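Local atomic coordinates of extracellular solute-binding protein, family 1 (Trichodesmium erythraeum IMS101, PDB entry 6G7N), a protein that binds ferric iron and probably delivers it to an ABC transporter for uptake into the cell. Residues 115-120 against 126-131; 121-126 against 191-196; 25-30 against 248-253; 77-82 against 254-259; 138-143 against 301-306. All coordinates share one frame; numbering follows the deposited sequence. Where two conformers were deposited one is given.

In the fold
Interactions 1 and 2 lie on the opposite side of the chain's centre from interactions 3 and 4, in keeping with the two-lobed solute-binding fold; the centres of 1 and 3 are about 47 Å apart. Interactions 1 and 2 share N126 and touch where W128 CE3 meets I191 CD1 at 3.7 Å. Interactions 3 and 4 both use helix 245-255 and join through E253 OE2 and S77 OG, 2.6 Å apart, probably a hydrogen bond. Interaction 5 supplies Y141 to the ferric iron, and N195 ND2 of interaction 2 packs on Y141 CD2 at 3.3 Å. The side chain of L193 in interaction 2 is about 13 Å from the iron.

Interaction 1. Residues 115-120 against 126-131; sequences SELSTY and NKWKGK
L117 and the E116 carbonyl meet the benzo end of the W128 indole, and the L117 part is apolar. CD2 of L117 sits 3.7 Å from W128 CZ2 and just as near CH2, the two side chains crossing at about a right angle, and the methyl meets the ring obliquely. W128 CG lies anti to its carbonyl carbon (chi1 -61°), which sends the indole out to L117. The carbonyl oxygen of E116 lies at the ring's edge, near its plane, 3.6 Å from W128 CZ2. One face of the indole carries the K127 chain, with CG 3.9 Å above the plane toward the rim.

The polar link is indirect. A water donates a hydrogen bond to E116 O at 2.7 Å and accepts one from K127 NZ at 2.8 Å. K127 NZ also forms a salt bridge with D122, whose other carboxylate oxygen takes the indole NE1 hydrogen, so that one acid helps to fix both neighbours.

The bond from K131 N to W128 O, 2.9 Å, closes a type II beta turn over W128-K131, with G130 at its third position (phi 77°), which leads the loop into strand 132-133.

Interaction 2. Residues 121-126 against 191-196; sequences EDLAQN and IGLANS
L123 points its isobutyl group at I191 and L193, so that its two methyls are shared between two residues of strand 191-195. CD1 of L123 and CD2 of L193 meet tip to tip at 3.9 Å, the two side chains reaching toward each other. Against I191 the approach differs: the chains cross obliquely, and L123 CD2 comes to 3.5 Å from I191 CD1. I191 holds CG1 in the crowded position between its backbone N and carbonyl carbon (chi1 64°), and from there the extended chain carries CD1 to the leucine. I191 and L193, two residues apart in the strand, both direct their side chains at L123, while G192 between them has none to add.

L123 itself stands on the 3-10 turn 121-124, where A124 N bonds to E121 O at 3.2 Å. N168 ND2 bonds to the carbonyl oxygens of L123 and Q125 and ties this turn to the loop after helix 140-167. I105 of strand 96-108 touches both leucines, and L145 of helix 140-167 packs on L193.

No hydrogen bond joins the two segments. All three side chains that touch are buried, branched and purely hydrocarbon, so the grip between the turn and the strand probably rests on methyl packing and the exclusion of water, with fit set by shape.

Interaction 3. Residues 25-30 against 248-253; sequences TGLKVN and AIKFLE
T25 and K250 mark the closest backbone approach, CA to CA 7.9 Å, where the chain leaves helix 15-25, turns at G26 and enters strand 28-33 beside helix 245-255. The first segment thus belongs to the beta-alpha-beta crossover from strand 2-7 through helix 15-25 to the parallel strand 28-33, a unit familiar from the alpha/beta lobes of solute-binding proteins. G26 breaks the helix with a positive phi of 84°, and a side chain there would press on the carbonyl oxygen of T25.

At the outer side of the contact two methyls lie along a lysine chain. CG2 of T25 lies 4.4 Å from CD of K250, and CD1 of L27 is equally far from the same CD atom. The lysine is extended beyond CG and so offers a hydrocarbon stem to both residues. Deeper in, V29 CG2 comes to 4.3 Å from F251 CE1, meeting the ring obliquely. F251 has CG anti to the backbone N (chi1 -174°), which swings the ring off its helix toward strand 28-33. There it also meets F21 edge-to-face and touches I3 of strand 2-7 and L17 of helix 15-25. These are loose van der Waals contacts, and no hydrogen bond crosses between the segments.

T25 helps to hold the turn: its hydroxyl is hydrogen-bonded to the carbonyl oxygen of F21, one turn back in helix 15-25, and the same OG1 accepts from L27 N at 3.1 Å with an N-H...O angle of 158°, an ST turn.

Interaction 4. Residues 77-82 against 254-259; sequences SSTLNN and YLVSPE
V256 turns CG1 anti to its carbonyl carbon (chi1 -55°), which leaves CG2 between the backbone N and the carbonyl carbon; each methyl then finds a different residue of helix 78-83. CG2 meets CG2 of T79 at 3.6 Å. That threonine methyl stands opposite its own backbone N, with OG1 turned back beside the N, so it is the carbon branch that faces the valine. CG1 of V256 lies 4.1 Å from CD2 of L80, the two side chains crossing at about a right angle. The valine thus straddles two successive helix residues, and the contact is wholly apolar.

S77, the N-cap of helix 78-83, accepts from L80 N with its OG at 3.0 Å, an almost straight bond of 174°. S257 OG caps helix 258-266 by accepting weakly from A260 N. Separately, it donates to Y254 O at 2.8 Å, in the carbonyl plane, while S257 N bonds to the same oxygen.

V256 sits in the bend between helices 245-255 and 258-266. F98 of strand 96-108 and the loop residues I84 and V274 also touch it, and L80 packs on F96 and on L252 of helix 245-255.

Interaction 5. Residues 138-143 against 301-306; sequences SNIYNQ and KLNADA. With FE (Fe (III) ion), chain E.
The start of helix 140-167, which carries the iron ligand Y141, packs here against the start of helix 303-312. Y141 OH binds the ferric ion at 2.0 Å, with Y197 and Y198, and D-alanine touches the same tyrosine. Two residues on from Y141, Q143 OE1 accepts from N303 ND2 at 2.9 Å (N-H...O 159°). The glutamine is extended beyond CG, which carries its amide out to the asparagine. OE1 lies close to the N303 amide plane, but the donor stands tilted 32° from the Q143 carbonyl plane, and the two amides are turned 64° against each other. I140 CD1 adds a methyl 3.6 Å from N303 ND2, and A306 CB rests 3.4 Å from Q143 O, where the two backbones come nearest.

R65 bonds to N303 OD1 and more weakly to Q143 OE1, and Q143 NE2 reaches S137 O, so both ends of the glutamine amide are engaged. A leucine in place of Q143 would probably leave N303 ND2 without its acceptor and S137 O without this donor.

N139 caps helix 140-167 through its OD1 and N142 N. I140 also touches R62 and R65 of helix 60-68, and A306 packs on I146 of helix 140-167.

Interaction 1. Residues 115-120 against 126-131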
# COMPACT_ATOMS: atom_id res chain seq x y z
N SER A 115 9.30 1.99 -23.58
CA SER A 115 8.42 1.71 -24.72
C SER A 115 7.95 0.26 -24.82
O SER A 115 6.92 -0.01 -25.43
CB SER A 115 9.12 2.12 -26.02
OG SER A 115 10.23 1.28 -26.26
N GLU A 116 8.68 -0.66 -24.18
CA GLU A 116 8.29 -2.08 -24.15
C GLU A 116 7.23 -2.40 -23.13
O GLU A 116 6.70 -3.52 -23.12
CB GLU A 116 9.51 -2.96 -23.84
CG GLU A 116 10.64 -2.85 -24.83
CD GLU A 116 11.85 -3.64 -24.39
OE1 GLU A 116 11.71 -4.85 -24.13
OE2 GLU A 116 12.94 -3.06 -24.28
N LEU A 117 6.92 -1.44 -22.26
CA LEU A 117 5.96 -1.63 -21.18
C LEU A 117 4.65 -0.92 -21.47
O LEU A 117 4.63 0.10 -22.17
CB LEU A 117 6.57 -1.11 -19.87
CG LEU A 117 7.92 -1.73 -19.49
CD1 LEU A 117 8.54 -1.06 -18.29
CD2 LEU A 117 7.78 -3.23 -19.30
N SER A 118 3.56 -1.42 -20.89
CA SER A 118 2.24 -0.82 -21.09
C SER A 118 1.34 -1.06 -19.90
O SER A 118 1.07 -0.14 -19.11
CB SER A 118 1.62 -1.32 -22.41
OG SER A 118 1.55 -2.72 -22.46
N THR A 119 0.86 -2.30 -19.77
CA THR A 119 -0.17 -2.64 -18.81
C THR A 119 0.25 -3.82 -17.93
O THR A 119 1.15 -4.58 -18.25
CB THR A 119 -1.46 -3.04 -19.54
OG1 THR A 119 -1.17 -4.19 -20.31
CG2 THR A 119 -1.98 -1.90 -20.45
N TYR A 120 -0.50 -4.02 -16.84
CA TYR A 120 -0.37 -5.24 -16.06
C TYR A 120 -0.72 -6.45 -16.93
O TYR A 120 -0.08 -7.50 -16.85
CB TYR A 120 -1.30 -5.24 -14.83
CG TYR A 120 -1.03 -4.11 -13.85
CD1 TYR A 120 0.09 -4.09 -13.05
CD2 TYR A 120 -1.91 -3.03 -13.76
CE1 TYR A 120 0.35 -3.05 -12.15
CE2 TYR A 120 -1.66 -1.98 -12.90
CZ TYR A 120 -0.53 -1.98 -12.11
OH TYR A 120 -0.30 -0.88 -11.29
N ASN A 126 3.95 -13.93 -23.89
CA ASN A 126 5.08 -14.87 -24.04
C ASN A 126 6.44 -14.18 -24.08
O ASN A 126 7.46 -14.79 -23.70
CB ASN A 126 4.94 -15.71 -25.33
CG ASN A 126 3.72 -16.62 -25.36
OD1 ASN A 126 3.17 -16.98 -24.32
ND2 ASN A 126 3.30 -17.01 -26.57
N LYS A 127 6.49 -12.95 -24.59
CA LYS A 127 7.74 -12.22 -24.68
C LYS A 127 8.44 -12.05 -23.33
O LYS A 127 9.65 -11.85 -23.30
CB LYS A 127 7.54 -10.85 -25.34
CG LYS A 127 6.64 -9.93 -24.54
CD LYS A 127 6.21 -8.70 -25.33
CE LYS A 127 5.18 -7.92 -24.54
NZ LYS A 127 4.67 -6.74 -25.27
N TRP A 128 7.71 -12.14 -22.21
CA TRP A 128 8.32 -12.00 -20.89
C TRP A 128 8.76 -13.32 -20.27
O TRP A 128 9.18 -13.33 -19.10
CB TRP A 128 7.37 -11.23 -19.95
CG TRP A 128 7.06 -9.86 -20.42
CD1 TRP A 128 5.83 -9.37 -20.77
CD2 TRP A 128 7.98 -8.77 -20.56
NE1 TRP A 128 5.92 -8.05 -21.11
CE2 TRP A 128 7.22 -7.65 -20.99
CE3 TRP A 128 9.35 -8.62 -20.31
CZ2 TRP A 128 7.80 -6.41 -21.25
CZ3 TRP A 128 9.93 -7.35 -20.58
CH2 TRP A 128 9.14 -6.27 -21.02
N LYS A 129 8.75 -14.41 -21.04
CA LYS A 129 9.11 -15.71 -20.46
C LYS A 129 10.53 -15.67 -19.89
O LYS A 129 11.45 -15.21 -20.57
CB LYS A 129 8.96 -16.84 -21.49
CG LYS A 129 8.95 -18.23 -20.84
CD LYS A 129 8.60 -19.31 -21.83
CE LYS A 129 8.19 -20.58 -21.12
NZ LYS A 129 9.31 -21.24 -20.43
N GLY A 130 10.67 -16.14 -18.65
CA GLY A 130 11.98 -16.19 -18.00
C GLY A 130 12.46 -14.85 -17.47
O GLY A 130 13.60 -14.78 -17.03
N LYS A 131 11.60 -13.82 -17.49
CA LYS A 131 12.07 -12.44 -17.25
C LYS A 131 11.49 -11.76 -16.02
O LYS A 131 11.99 -10.69 -15.69
CB LYS A 131 11.86 -11.56 -18.50
CG LYS A 131 12.72 -12.04 -19.67
CD LYS A 131 12.57 -11.25 -20.94
CE LYS A 131 13.62 -11.72 -21.96
NZ LYS A 131 13.73 -10.81 -23.14
O HOH W 1 7.03 -5.21 -25.17

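Interaction 2. Residues 121-126 against 191-196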
# COMPACT_ATOMS: atom_id res chain seq x y z
N GLU A 121 -1.74 -6.31 -17.78
CA GLU A 121 -2.22 -7.41 -18.60
C GLU A 121 -1.14 -7.92 -19.53
O GLU A 121 -1.02 -9.13 -19.75
CB GLU A 121 -3.47 -6.97 -19.38
CG GLU A 121 -4.72 -6.82 -18.49
CD GLU A 121 -4.80 -5.55 -17.62
OE1 GLU A 121 -4.00 -4.62 -17.77
OE2 GLU A 121 -5.73 -5.54 -16.77
N ASP A 122 -0.33 -7.02 -20.07
CA ASP A 122 0.73 -7.36 -21.01
C ASP A 122 1.80 -8.25 -20.40
O ASP A 122 2.54 -8.94 -21.11
CB ASP A 122 1.36 -6.05 -21.55
CG ASP A 122 2.67 -6.25 -22.30
OD1 ASP A 122 2.56 -6.47 -23.48
OD2 ASP A 122 3.81 -6.05 -21.76
N LEU A 123 1.89 -8.27 -19.06
CA LEU A 123 2.91 -9.09 -18.39
C LEU A 123 2.68 -10.59 -18.52
O LEU A 123 3.59 -11.37 -18.23
CB LEU A 123 3.01 -8.70 -16.91
CG LEU A 123 3.33 -7.23 -16.69
CD1 LEU A 123 3.39 -6.94 -15.21
CD2 LEU A 123 4.64 -6.87 -17.39
N ALA A 124 1.50 -11.00 -19.01
CA ALA A 124 1.24 -12.41 -19.29
C ALA A 124 1.67 -12.85 -20.68
O ALA A 124 1.55 -14.03 -20.99
CB ALA A 124 -0.26 -12.71 -19.08
N GLN A 125 2.14 -11.93 -21.50
CA GLN A 125 2.54 -12.26 -22.87
C GLN A 125 3.82 -13.08 -22.87
O GLN A 125 4.71 -12.93 -22.01
CB GLN A 125 2.73 -10.98 -23.66
CG GLN A 125 1.44 -10.19 -23.91
CD GLN A 125 0.51 -10.88 -24.91
OE1 GLN A 125 0.95 -11.59 -25.80
NE2 GLN A 125 -0.78 -10.68 -24.74
N ASN A 126 3.95 -13.93 -23.89
CA ASN A 126 5.08 -14.87 -24.04
C ASN A 126 6.44 -14.18 -24.08
O ASN A 126 7.46 -14.79 -23.70
CB ASN A 126 4.94 -15.71 -25.33
CG ASN A 126 3.72 -16.62 -25.36
OD1 ASN A 126 3.17 -16.98 -24.32
ND2 ASN A 126 3.30 -17.01 -26.57
N ILE A 191 12.27 -7.52 -15.36
CA ILE A 191 11.21 -6.70 -14.78
C ILE A 191 10.71 -7.39 -13.52
O ILE A 191 10.87 -8.59 -13.32
CB ILE A 191 10.05 -6.42 -15.78
CG1 ILE A 191 9.34 -7.70 -16.17
CG2 ILE A 191 10.53 -5.62 -16.98
CD1 ILE A 191 8.09 -7.45 -16.99
N GLY A 192 10.08 -6.59 -12.66
CA GLY A 192 9.42 -7.12 -11.48
C GLY A 192 8.32 -6.21 -11.05
O GLY A 192 8.16 -5.13 -11.61
N LEU A 193 7.51 -6.67 -10.09
CA LEU A 193 6.49 -5.82 -9.47
C LEU A 193 6.91 -5.52 -8.05
O LEU A 193 7.36 -6.40 -7.32
CB LEU A 193 5.10 -6.46 -9.47
CG LEU A 193 4.44 -6.71 -10.82
CD1 LEU A 193 3.00 -7.22 -10.75
CD2 LEU A 193 4.39 -5.47 -11.70
N ALA A 194 6.76 -4.25 -7.65
CA ALA A 194 7.07 -3.82 -6.28
C ALA A 194 6.35 -2.51 -6.03
O ALA A 194 5.94 -1.83 -6.97
CB ALA A 194 8.56 -3.67 -6.07
N ASN A 195 6.26 -2.13 -4.76
CA ASN A 195 5.68 -0.83 -4.43
C ASN A 195 6.70 0.29 -4.69
O ASN A 195 7.90 0.13 -4.43
CB ASN A 195 5.19 -0.78 -2.98
CG ASN A 195 3.94 -1.61 -2.72
OD1 ASN A 195 3.22 -1.98 -3.66
ND2 ASN A 195 3.68 -1.88 -1.45
N SER A 196 6.17 1.42 -5.14
CA SER A 196 6.94 2.59 -5.52
C SER A 196 7.94 3.04 -4.45
O SER A 196 9.09 3.40 -4.77
CB SER A 196 5.92 3.73 -5.81
OG SER A 196 4.98 3.92 -4.74

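Interaction 3. Residues 25-30 against 248-253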
# COMPACT_ATOMS: atom_id res chain seq x y z
N THR A 25 -3.98 20.12 20.10
CA THR A 25 -5.19 19.54 20.72
C THR A 25 -5.12 19.31 22.21
O THR A 25 -6.16 19.10 22.83
CB THR A 25 -5.58 18.21 20.07
OG1 THR A 25 -4.66 17.18 20.46
CG2 THR A 25 -5.67 18.32 18.56
N GLY A 26 -3.92 19.28 22.77
CA GLY A 26 -3.73 18.92 24.16
C GLY A 26 -3.66 17.43 24.43
O GLY A 26 -3.44 17.05 25.56
N LEU A 27 -3.85 16.59 23.42
CA LEU A 27 -3.96 15.15 23.62
C LEU A 27 -2.64 14.46 23.37
O LEU A 27 -2.05 14.65 22.32
CB LEU A 27 -4.99 14.59 22.66
CG LEU A 27 -6.42 15.05 22.90
CD1 LEU A 27 -7.29 14.60 21.75
CD2 LEU A 27 -6.99 14.56 24.22
N LYS A 28 -2.17 13.66 24.33
CA LYS A 28 -1.00 12.82 24.15
C LYS A 28 -1.37 11.64 23.26
O LYS A 28 -2.51 11.17 23.24
CB LYS A 28 -0.51 12.31 25.50
CG LYS A 28 0.76 11.49 25.43
CD LYS A 28 1.26 11.04 26.79
CE LYS A 28 2.51 10.18 26.62
NZ LYS A 28 3.02 9.70 27.93
N VAL A 29 -0.37 11.16 22.52
CA VAL A 29 -0.49 9.94 21.72
C VAL A 29 0.31 8.83 22.38
O VAL A 29 1.54 8.93 22.49
CB VAL A 29 0.03 10.15 20.29
CG1 VAL A 29 -0.11 8.85 19.48
CG2 VAL A 29 -0.69 11.32 19.62
N ASN A 30 -0.39 7.79 22.85
CA ASN A 30 0.24 6.59 23.39
C ASN A 30 0.32 5.58 22.25
O ASN A 30 -0.70 5.15 21.73
CB ASN A 30 -0.60 6.00 24.51
CG ASN A 30 -0.71 6.91 25.71
OD1 ASN A 30 0.24 7.61 26.07
ND2 ASN A 30 -1.88 6.90 26.35
N ALA A 248 -9.93 10.55 19.02
CA ALA A 248 -9.59 9.71 17.87
C ALA A 248 -9.96 10.40 16.57
O ALA A 248 -9.17 10.42 15.61
CB ALA A 248 -10.27 8.36 17.98
N ILE A 249 -11.15 11.00 16.52
CA ILE A 249 -11.58 11.75 15.32
C ILE A 249 -10.65 12.93 15.09
O ILE A 249 -10.25 13.21 13.95
CB ILE A 249 -13.05 12.18 15.45
CG1 ILE A 249 -13.99 10.95 15.48
CG2 ILE A 249 -13.41 13.12 14.32
CD1 ILE A 249 -15.39 11.30 15.92
N LYS A 250 -10.30 13.66 16.17
CA LYS A 250 -9.36 14.79 16.01
C LYS A 250 -8.04 14.33 15.41
O LYS A 250 -7.43 15.08 14.61
CB LYS A 250 -9.10 15.49 17.35
CG LYS A 250 -10.26 16.34 17.86
CD LYS A 250 -9.88 17.07 19.15
CE LYS A 250 -11.00 17.98 19.66
NZ LYS A 250 -10.60 18.79 20.85
N PHE A 251 -7.56 13.17 15.81
CA PHE A 251 -6.31 12.66 15.26
C PHE A 251 -6.42 12.36 13.77
O PHE A 251 -5.55 12.81 13.00
CB PHE A 251 -5.86 11.43 16.05
CG PHE A 251 -4.50 10.94 15.63
CD1 PHE A 251 -3.36 11.67 15.93
CD2 PHE A 251 -4.35 9.76 14.93
CE1 PHE A 251 -2.10 11.25 15.54
CE2 PHE A 251 -3.09 9.31 14.55
CZ PHE A 251 -1.97 10.05 14.86
N LEU A 252 -7.47 11.66 13.36
CA LEU A 252 -7.64 11.41 11.93
C LEU A 252 -7.73 12.70 11.13
O LEU A 252 -7.14 12.83 10.05
CB LEU A 252 -8.85 10.52 11.66
CG LEU A 252 -8.85 9.13 12.30
CD1 LEU A 252 -9.99 8.33 11.71
CD2 LEU A 252 -7.50 8.40 12.13
N GLU A 253 -8.49 13.66 11.65
CA GLU A 253 -8.61 14.94 10.95
C GLU A 253 -7.27 15.66 10.88
O GLU A 253 -6.93 16.25 9.85
CB GLU A 253 -9.67 15.80 11.60
CG GLU A 253 -11.06 15.25 11.37
CD GLU A 253 -12.19 16.05 12.01
OE1 GLU A 253 -11.95 16.79 12.98
OE2 GLU A 253 -13.36 15.87 11.58

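Interaction 4. Residues 77-82 against 254-259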
# COMPACT_ATOMS: atom_id res chain seq x y z
N SER A 77 -17.12 12.75 8.83
CA SER A 77 -16.38 14.01 8.99
C SER A 77 -16.28 14.71 7.66
O SER A 77 -15.76 14.14 6.70
CB SER A 77 -14.97 13.69 9.50
OG SER A 77 -14.08 14.79 9.30
N SER A 78 -16.74 15.95 7.60
CA SER A 78 -16.58 16.77 6.40
C SER A 78 -15.10 16.88 6.02
O SER A 78 -14.76 16.86 4.84
CB SER A 78 -17.17 18.16 6.62
OG SER A 78 -16.92 19.05 5.57
N THR A 79 -14.24 17.07 7.02
CA THR A 79 -12.82 17.18 6.75
C THR A 79 -12.24 15.91 6.11
O THR A 79 -11.56 15.97 5.08
CB THR A 79 -12.07 17.56 8.04
OG1 THR A 79 -12.50 18.86 8.43
CG2 THR A 79 -10.59 17.54 7.89
N LEU A 80 -12.53 14.76 6.69
CA LEU A 80 -12.01 13.52 6.11
C LEU A 80 -12.57 13.29 4.70
O LEU A 80 -11.83 12.91 3.79
CB LEU A 80 -12.33 12.30 6.97
CG LEU A 80 -11.71 12.28 8.37
CD1 LEU A 80 -12.09 11.01 9.10
CD2 LEU A 80 -10.21 12.43 8.34
N ASN A 81 -13.87 13.50 4.53
CA ASN A 81 -14.46 13.17 3.26
C ASN A 81 -14.03 14.12 2.16
O ASN A 81 -13.83 13.72 1.01
CB ASN A 81 -15.96 13.07 3.34
CG ASN A 81 -16.45 11.94 4.21
OD1 ASN A 81 -15.74 10.97 4.50
ND2 ASN A 81 -17.70 12.07 4.65
N ASN A 82 -13.93 15.41 2.49
CA ASN A 82 -13.52 16.37 1.48
C ASN A 82 -12.03 16.21 1.10
O ASN A 82 -11.69 16.31 -0.08
CB ASN A 82 -13.80 17.81 1.94
CG ASN A 82 -13.43 18.80 0.86
OD1 ASN A 82 -13.84 18.66 -0.30
ND2 ASN A 82 -12.53 19.76 1.23
N TYR A 254 -6.49 15.62 11.95
CA TYR A 254 -5.16 16.22 11.92
C TYR A 254 -4.29 15.61 10.83
O TYR A 254 -3.53 16.32 10.15
CB TYR A 254 -4.52 16.08 13.31
CG TYR A 254 -3.05 16.37 13.27
CD1 TYR A 254 -2.55 17.66 13.11
CD2 TYR A 254 -2.12 15.32 13.29
CE1 TYR A 254 -1.18 17.88 13.00
CE2 TYR A 254 -0.79 15.53 13.16
CZ TYR A 254 -0.31 16.80 13.01
OH TYR A 254 1.05 16.99 12.82
N LEU A 255 -4.41 14.29 10.61
CA LEU A 255 -3.59 13.62 9.61
C LEU A 255 -3.79 14.10 8.19
O LEU A 255 -2.89 13.88 7.36
CB LEU A 255 -3.77 12.11 9.68
CG LEU A 255 -3.20 11.41 10.92
CD1 LEU A 255 -3.55 9.93 10.83
CD2 LEU A 255 -1.71 11.59 11.04
N VAL A 256 -4.93 14.73 7.88
CA VAL A 256 -5.14 15.26 6.53
C VAL A 256 -4.67 16.69 6.37
O VAL A 256 -4.74 17.24 5.27
CB VAL A 256 -6.56 15.07 5.99
CG1 VAL A 256 -6.96 13.60 6.05
CG2 VAL A 256 -7.59 15.92 6.72
N SER A 257 -4.19 17.32 7.45
CA SER A 257 -3.64 18.66 7.32
C SER A 257 -2.40 18.64 6.41
O SER A 257 -1.68 17.64 6.35
CB SER A 257 -3.30 19.25 8.69
OG SER A 257 -2.20 18.58 9.31
N PRO A 258 -2.07 19.77 5.76
CA PRO A 258 -0.89 19.74 4.88
C PRO A 258 0.40 19.37 5.58
O PRO A 258 1.20 18.62 5.04
CB PRO A 258 -0.87 21.14 4.29
CG PRO A 258 -2.34 21.50 4.26
CD PRO A 258 -2.88 20.98 5.56
N GLU A 259 0.57 19.91 6.78
CA GLU A 259 1.83 19.59 7.50
C GLU A 259 1.96 18.08 7.88
O GLU A 259 3.01 17.46 7.74
CB GLU A 259 1.93 20.52 8.72

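Interaction 5. Residues 138-143 against 301-306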
# COMPACT_ATOMS: atom_id res chain seq x y z
N SER A 138 1.71 -15.03 -0.56
CA SER A 138 1.36 -14.72 0.83
C SER A 138 1.29 -13.21 1.09
O SER A 138 0.75 -12.81 2.13
CB SER A 138 2.39 -15.35 1.80
OG SER A 138 2.45 -16.75 1.64
N ASN A 139 1.91 -12.43 0.22
CA ASN A 139 2.03 -11.00 0.44
C ASN A 139 0.74 -10.25 0.08
O ASN A 139 0.18 -10.42 -1.00
CB ASN A 139 3.20 -10.49 -0.39
CG ASN A 139 3.23 -8.98 -0.45
OD1 ASN A 139 2.88 -8.38 -1.47
ND2 ASN A 139 3.65 -8.35 0.64
N ILE A 140 0.30 -9.39 1.00
CA ILE A 140 -0.95 -8.65 0.82
C ILE A 140 -0.92 -7.71 -0.39
O ILE A 140 -1.95 -7.53 -1.03
CB ILE A 140 -1.33 -7.89 2.13
CG1 ILE A 140 -2.76 -7.35 2.09
CG2 ILE A 140 -0.38 -6.72 2.40
CD1 ILE A 140 -3.84 -8.40 2.15
N TYR A 141 0.24 -7.13 -0.72
CA TYR A 141 0.29 -6.23 -1.87
C TYR A 141 -0.10 -6.96 -3.15
O TYR A 141 -0.83 -6.44 -4.00
CB TYR A 141 1.65 -5.58 -2.05
CG TYR A 141 2.32 -5.03 -0.81
CD1 TYR A 141 1.59 -4.38 0.18
CD2 TYR A 141 3.69 -5.11 -0.65
CE1 TYR A 141 2.21 -3.87 1.31
CE2 TYR A 141 4.34 -4.58 0.47
CZ TYR A 141 3.60 -3.94 1.44
OH TYR A 141 4.22 -3.45 2.55
N ASN A 142 0.44 -8.17 -3.30
CA ASN A 142 0.13 -9.00 -4.45
C ASN A 142 -1.32 -9.46 -4.43
O ASN A 142 -1.98 -9.50 -5.48
CB ASN A 142 1.03 -10.24 -4.46
CG ASN A 142 2.44 -9.96 -4.92
OD1 ASN A 142 2.71 -8.94 -5.59
ND2 ASN A 142 3.36 -10.90 -4.63
N GLN A 143 -1.82 -9.87 -3.27
CA GLN A 143 -3.21 -10.27 -3.16
C GLN A 143 -4.13 -9.12 -3.60
O GLN A 143 -5.10 -9.34 -4.34
CB GLN A 143 -3.53 -10.72 -1.75
CG GLN A 143 -2.82 -12.01 -1.36
CD GLN A 143 -2.91 -12.34 0.11
OE1 GLN A 143 -3.58 -11.66 0.87
NE2 GLN A 143 -2.20 -13.37 0.51
N LYS A 301 -12.50 -6.88 -0.39
CA LYS A 301 -13.67 -7.71 -0.79
C LYS A 301 -13.32 -8.97 -1.60
O LYS A 301 -13.90 -10.06 -1.40
CB LYS A 301 -14.66 -6.86 -1.57
CG LYS A 301 -15.97 -7.51 -1.81
CD LYS A 301 -17.00 -6.53 -2.32
CE LYS A 301 -18.36 -7.22 -2.42
NZ LYS A 301 -19.50 -6.26 -2.49
N LEU A 302 -12.33 -8.82 -2.49
CA LEU A 302 -11.92 -9.94 -3.35
C LEU A 302 -10.61 -10.59 -2.92
O LEU A 302 -10.03 -11.37 -3.67
CB LEU A 302 -11.84 -9.49 -4.79
CG LEU A 302 -13.21 -9.27 -5.39
CD1 LEU A 302 -13.08 -8.52 -6.69
CD2 LEU A 302 -13.91 -10.61 -5.59
N ASN A 303 -10.17 -10.33 -1.69
CA ASN A 303 -8.95 -10.94 -1.19
C ASN A 303 -9.02 -12.47 -1.20
O ASN A 303 -8.07 -13.13 -1.63
CB ASN A 303 -8.66 -10.42 0.21
CG ASN A 303 -7.43 -11.07 0.83
OD1 ASN A 303 -7.54 -12.07 1.53
ND2 ASN A 303 -6.27 -10.54 0.52
N ALA A 304 -10.13 -13.04 -0.72
CA ALA A 304 -10.25 -14.51 -0.70
C ALA A 304 -10.19 -15.09 -2.11
O ALA A 304 -9.56 -16.14 -2.34
CB ALA A 304 -11.53 -14.93 -0.00
N ASP A 305 -10.81 -14.41 -3.07
CA ASP A 305 -10.77 -14.86 -4.47
C ASP A 305 -9.35 -14.79 -5.03
O ASP A 305 -8.93 -15.67 -5.78
CB ASP A 305 -11.74 -14.04 -5.34
CG ASP A 305 -13.24 -14.43 -5.18
OD1 ASP A 305 -13.57 -15.37 -4.45
OD2 ASP A 305 -14.09 -13.80 -5.84
N ALA A 306 -8.60 -13.77 -4.66
CA ALA A 306 -7.22 -13.65 -5.06
C ALA A 306 -6.37 -14.81 -4.55
O ALA A 306 -5.59 -15.41 -5.29
CB ALA A 306 -6.63 -12.31 -4.63
FE FE E . 5.64 -2.10 2.59